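Local atomic coordinates of fiber protein (Human adenovirus 14, PDB entry 3F0Y), a protein that forms the trimeric knob at the tip of the adenovirus fiber, which probably attaches the virus to receptors on the host cell. Residues N15-C28 / N37-G49. Residues are numbered along the deposited sequence; the frame is centred on the assembly and turned at random.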
loop_
_atom_site.group_PDB
_atom_site.type_symbol
_atom_site.label_atom_id
_atom_site.label_comp_id
_atom_site.label_asym_id
_atom_site.label_seq_id
_atom_site.Cartn_x
_atom_site.Cartn_y
_atom_site.Cartn_z
ATOM N N ASN A 15 -0.955 -15.042 -12.533
ATOM C CA ASN A 15 -1.402 -14.309 -11.342
ATOM C C ASN A 15 -1.495 -12.803 -11.591
ATOM O O ASN A 15 -1.979 -12.065 -10.734
ATOM C CB ASN A 15 -0.475 -14.568 -10.147
ATOM C CG ASN A 15 -0.630 -15.964 -9.573
ATOM O OD1 ASN A 15 -1.743 -16.470 -9.425
ATOM N ND2 ASN A 15 0.490 -16.588 -9.232
ATOM N N THR A 16 -1.018 -12.362 -12.753
ATOM C CA THR A 16 -1.092 -10.965 -13.163
ATOM C C THR A 16 -2.036 -10.814 -14.352
ATOM O O THR A 16 -1.996 -11.608 -15.288
ATOM C CB THR A 16 0.295 -10.434 -13.570
ATOM O OG1 THR A 16 1.140 -10.373 -12.417
ATOM C CG2 THR A 16 0.193 -9.045 -14.191
ATOM N N LEU A 17 -2.896 -9.802 -14.287
ATOM C CA LEU A 17 -3.710 -9.376 -15.418
ATOM C C LEU A 17 -3.411 -7.897 -15.607
ATOM O O LEU A 17 -3.703 -7.093 -14.724
ATOM C CB LEU A 17 -5.194 -9.596 -15.119
ATOM C CG LEU A 17 -6.191 -9.309 -16.242
ATOM C CD1 LEU A 17 -5.914 -10.190 -17.452
ATOM C CD2 LEU A 17 -7.618 -9.507 -15.745
ATOM N N TRP A 18 -2.809 -7.536 -16.738
ATOM C CA TRP A 18 -2.319 -6.168 -16.912
ATOM C C TRP A 18 -2.368 -5.652 -18.349
ATOM O O TRP A 18 -2.740 -6.376 -19.271
ATOM C CB TRP A 18 -0.904 -6.040 -16.315
ATOM C CG TRP A 18 0.218 -6.653 -17.111
ATOM C CD1 TRP A 18 0.118 -7.553 -18.131
ATOM C CD2 TRP A 18 1.619 -6.422 -16.919
ATOM N NE1 TRP A 18 1.365 -7.880 -18.600
ATOM C CE2 TRP A 18 2.307 -7.206 -17.869
ATOM C CE3 TRP A 18 2.359 -5.623 -16.040
ATOM C CZ2 TRP A 18 3.700 -7.216 -17.964
ATOM C CZ3 TRP A 18 3.743 -5.632 -16.134
ATOM C CH2 TRP A 18 4.399 -6.426 -17.091
ATOM N N THR A 19 -1.994 -4.385 -18.509
ATOM C CA THR A 19 -1.965 -3.710 -19.805
ATOM C C THR A 19 -0.622 -3.863 -20.514
ATOM O O THR A 19 -0.491 -3.503 -21.685
ATOM C CB THR A 19 -2.186 -2.200 -19.619
ATOM O OG1 THR A 19 -1.203 -1.693 -18.706
ATOM C CG2 THR A 19 -3.577 -1.918 -19.078
ATOM N N GLY A 20 0.376 -4.375 -19.795
ATOM C CA GLY A 20 1.756 -4.373 -20.264
ATOM C C GLY A 20 2.425 -3.069 -19.872
ATOM O O GLY A 20 1.754 -2.114 -19.470
ATOM N N VAL A 21 3.749 -3.031 -19.988
ATOM C CA VAL A 21 4.528 -1.854 -19.612
ATOM C C VAL A 21 4.684 -0.905 -20.800
ATOM O O VAL A 21 5.110 -1.320 -21.877
ATOM C CB VAL A 21 5.928 -2.251 -19.102
ATOM C CG1 VAL A 21 6.716 -1.021 -18.683
ATOM C CG2 VAL A 21 5.812 -3.231 -17.946
ATOM N N ASN A 22 4.332 0.362 -20.587
ATOM C CA ASN A 22 4.497 1.422 -21.585
ATOM C C ASN A 22 4.162 0.974 -23.010
ATOM O O ASN A 22 5.062 0.802 -23.841
ATOM C CB ASN A 22 5.921 1.991 -21.518
ATOM C CG ASN A 22 6.082 3.271 -22.325
ATOM O OD1 ASN A 22 5.232 4.163 -22.278
ATOM N ND2 ASN A 22 7.184 3.370 -23.063
ATOM N N PRO A 23 2.864 0.772 -23.298
ATOM C CA PRO A 23 2.455 0.407 -24.656
ATOM C C PRO A 23 2.933 1.433 -25.682
ATOM O O PRO A 23 3.048 2.617 -25.362
ATOM C CB PRO A 23 0.925 0.395 -24.579
ATOM C CG PRO A 23 0.604 0.224 -23.140
ATOM C CD PRO A 23 1.715 0.871 -22.380
ATOM N N THR A 24 3.218 0.976 -26.897
ATOM C CA THR A 24 3.708 1.856 -27.959
ATOM C C THR A 24 2.716 2.982 -28.245
ATOM O O THR A 24 3.094 4.152 -28.295
ATOM C CB THR A 24 3.975 1.069 -29.258
ATOM O OG1 THR A 24 4.958 0.059 -29.010
ATOM C CG2 THR A 24 4.471 1.993 -30.363
ATOM N N GLU A 25 1.449 2.613 -28.417
ATOM C CA GLU A 25 0.391 3.571 -28.715
ATOM C C GLU A 25 -0.548 3.740 -27.528
ATOM O O GLU A 25 -0.642 2.865 -26.666
ATOM C CB GLU A 25 -0.412 3.105 -29.933
ATOM C CG GLU A 25 0.415 2.914 -31.204
ATOM C CD GLU A 25 1.151 4.173 -31.635
ATOM O OE1 GLU A 25 0.606 5.284 -31.457
ATOM O OE2 GLU A 25 2.279 4.049 -32.157
ATOM N N ALA A 26 -1.247 4.872 -27.499
ATOM C CA ALA A 26 -2.275 5.122 -26.496
ATOM C C ALA A 26 -3.316 4.002 -26.523
ATOM O O ALA A 26 -3.805 3.626 -27.591
ATOM C CB ALA A 26 -2.937 6.471 -26.745
ATOM N N ASN A 27 -3.633 3.465 -25.346
ATOM C CA ASN A 27 -4.585 2.359 -25.216
ATOM C C ASN A 27 -5.883 2.773 -24.526
ATOM O O ASN A 27 -6.763 1.940 -24.299
ATOM C CB ASN A 27 -3.941 1.190 -24.451
ATOM C CG ASN A 27 -3.609 1.536 -23.000
ATOM O OD1 ASN A 27 -3.834 2.657 -22.546
ATOM N ND2 ASN A 27 -3.066 0.567 -22.272
ATOM N N CYS A 28 -6.000 4.059 -24.206
ATOM C CA CYS A 28 -7.082 4.547 -23.363
ATOM C C CYS A 28 -7.616 5.893 -23.848
ATOM O O CYS A 28 -6.843 6.785 -24.198
ATOM C CB CYS A 28 -6.581 4.668 -21.921
ATOM S SG CYS A 28 -7.806 5.246 -20.737
ATOM N N ASN A 37 -7.970 7.433 -28.700
ATOM C CA ASN A 37 -7.183 7.227 -27.484
ATOM C C ASN A 37 -6.267 8.415 -27.226
ATOM O O ASN A 37 -5.559 8.867 -28.129
ATOM C CB ASN A 37 -6.357 5.939 -27.570
ATOM C CG ASN A 37 -7.216 4.688 -27.573
ATOM O OD1 ASN A 37 -8.437 4.754 -27.426
ATOM N ND2 ASN A 37 -6.579 3.536 -27.746
ATOM N N ASP A 38 -6.290 8.915 -25.992
ATOM C CA ASP A 38 -5.547 10.124 -25.626
ATOM C C ASP A 38 -4.445 9.887 -24.586
ATOM O O ASP A 38 -3.712 10.814 -24.243
ATOM C CB ASP A 38 -6.511 11.221 -25.144
ATOM C CG ASP A 38 -7.444 10.752 -24.032
ATOM O OD1 ASP A 38 -7.181 9.697 -23.415
ATOM O OD2 ASP A 38 -8.450 11.444 -23.778
ATOM N N CYS A 39 -4.325 8.657 -24.088
ATOM C CA CYS A 39 -3.312 8.340 -23.082
ATOM C C CYS A 39 -3.040 6.844 -22.981
ATOM O O CYS A 39 -3.766 6.022 -23.547
ATOM C CB CYS A 39 -3.741 8.867 -21.709
ATOM S SG CYS A 39 -5.163 8.012 -21.004
ATOM N N LYS A 40 -1.979 6.506 -22.257
ATOM C CA LYS A 40 -1.674 5.123 -21.916
ATOM C C LYS A 40 -2.102 4.877 -20.472
ATOM O O LYS A 40 -1.564 5.493 -19.552
ATOM C CB LYS A 40 -0.178 4.848 -22.054
ATOM C CG LYS A 40 0.412 5.192 -23.408
ATOM C CD LYS A 40 1.923 5.039 -23.388
ATOM C CE LYS A 40 2.559 5.574 -24.661
ATOM N NZ LYS A 40 4.013 5.262 -24.716
ATOM N N LEU A 41 -3.084 3.999 -20.282
ATOM C CA LEU A 41 -3.454 3.543 -18.947
ATOM C C LEU A 41 -2.588 2.336 -18.626
ATOM O O LEU A 41 -2.647 1.321 -19.321
ATOM C CB LEU A 41 -4.936 3.165 -18.884
ATOM C CG LEU A 41 -5.473 2.688 -17.529
ATOM C CD1 LEU A 41 -5.448 3.816 -16.506
ATOM C CD2 LEU A 41 -6.882 2.131 -17.678
ATOM N N ILE A 42 -1.765 2.463 -17.589
ATOM C CA ILE A 42 -0.956 1.356 -17.102
ATOM C C ILE A 42 -1.685 0.764 -15.899
ATOM O O ILE A 42 -1.793 1.405 -14.855
ATOM C CB ILE A 42 0.466 1.807 -16.699
ATOM C CG1 ILE A 42 1.103 2.665 -17.799
ATOM C CG2 ILE A 42 1.342 0.595 -16.404
ATOM C CD1 ILE A 42 1.209 1.974 -19.145
ATOM N N LEU A 43 -2.213 -0.446 -16.067
ATOM C CA LEU A 43 -2.965 -1.117 -15.015
ATOM C C LEU A 43 -2.420 -2.521 -14.823
ATOM O O LEU A 43 -2.296 -3.275 -15.784
ATOM C CB LEU A 43 -4.449 -1.187 -15.376
ATOM C CG LEU A 43 -5.357 -1.865 -14.346
ATOM C CD1 LEU A 43 -5.332 -1.108 -13.021
ATOM C CD2 LEU A 43 -6.775 -1.986 -14.878
ATOM N N THR A 44 -2.095 -2.857 -13.577
ATOM C CA THR A 44 -1.608 -4.183 -13.223
ATOM C C THR A 44 -2.431 -4.715 -12.058
ATOM O O THR A 44 -2.456 -4.114 -10.980
ATOM C CB THR A 44 -0.117 -4.145 -12.831
ATOM O OG1 THR A 44 0.632 -3.504 -13.871
ATOM C CG2 THR A 44 0.422 -5.553 -12.602
ATOM N N LEU A 45 -3.115 -5.832 -12.291
ATOM C CA LEU A 45 -3.892 -6.507 -11.259
ATOM C C LEU A 45 -3.177 -7.799 -10.898
ATOM O O LEU A 45 -3.007 -8.671 -11.749
ATOM C CB LEU A 45 -5.300 -6.824 -11.767
ATOM C CG LEU A 45 -6.111 -5.650 -12.322
ATOM C CD1 LEU A 45 -7.400 -6.154 -12.942
ATOM C CD2 LEU A 45 -6.397 -4.622 -11.230
ATOM N N VAL A 46 -2.753 -7.915 -9.643
ATOM C CA VAL A 46 -2.063 -9.112 -9.176
ATOM C C VAL A 46 -2.883 -9.819 -8.105
ATOM O O VAL A 46 -3.335 -9.196 -7.145
ATOM C CB VAL A 46 -0.674 -8.779 -8.613
ATOM C CG1 VAL A 46 0.029 -10.052 -8.151
ATOM C CG2 VAL A 46 0.160 -8.054 -9.659
ATOM N N LYS A 47 -3.067 -11.125 -8.281
ATOM C CA LYS A 47 -3.763 -11.949 -7.296
ATOM C C LYS A 47 -2.883 -12.159 -6.074
ATOM O O LYS A 47 -1.796 -12.726 -6.179
ATOM C CB LYS A 47 -4.148 -13.300 -7.897
ATOM C CG LYS A 47 -5.352 -13.223 -8.809
ATOM C CD LYS A 47 -5.567 -14.519 -9.556
ATOM C CE LYS A 47 -6.924 -14.529 -10.210
ATOM N NZ LYS A 47 -7.108 -15.697 -11.109
ATOM N N THR A 48 -3.360 -11.693 -4.923
ATOM C CA THR A 48 -2.620 -11.783 -3.668
ATOM C C THR A 48 -3.534 -12.323 -2.569
ATOM O O THR A 48 -4.156 -11.559 -1.826
ATOM C CB THR A 48 -2.048 -10.409 -3.261
ATOM O OG1 THR A 48 -3.108 -9.453 -3.162
ATOM C CG2 THR A 48 -1.039 -9.923 -4.291
ATOM N N GLY A 49 -3.612 -13.649 -2.480
ATOM C CA GLY A 49 -4.518 -14.311 -1.546
ATOM C C GLY A 49 -5.965 -13.992 -1.875
ATOM O O GLY A 49 -6.381 -14.099 -3.025
#
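The side-chain amide of N27 pairs with L41 much as a neighbouring strand's backbone would: OD1 takes the N-H of L41 on a lone pair at 2.7 Å, and ND2 gives to L41 O at 3.1 Å. Asparagine suits the place because its short amide carries donor and acceptor side by side; chi1 of 65° turns it back toward strand 39-48, although CB leads away. T19 uses a hydroxyl, which can accept from L43 N (OG1 to N 3.1 Å) while donating to G20 O. One residue before L41, K40 has a chain long enough to reach the loop at N22-P23, where NZ bonds P23 O nearly end-on and N22 OD1 from above the amide plane, both at 2.9 Å. P23 CD presses on I42 CD1 at a tight 3.5 Å. Two classic bulges meet at C28: its carbonyl receives D38 N and C39 N, while N27 and C28 both send weak N-H bonds to C39 O. Strand 16-18 pairs antiparallel with 44-46; the W18 ring, its edge against T44 OG1, lies between T16 CG2 and G20, whose bare CA sits over its centre. T16 OG1 bonds A50 N of a second subunit. Strand 16-18 is outermost in the sheet within this chain; antiparallel 51-60 flanks 39-48 on its other side, while L41 and L43 pack on L80 of strand 73-82.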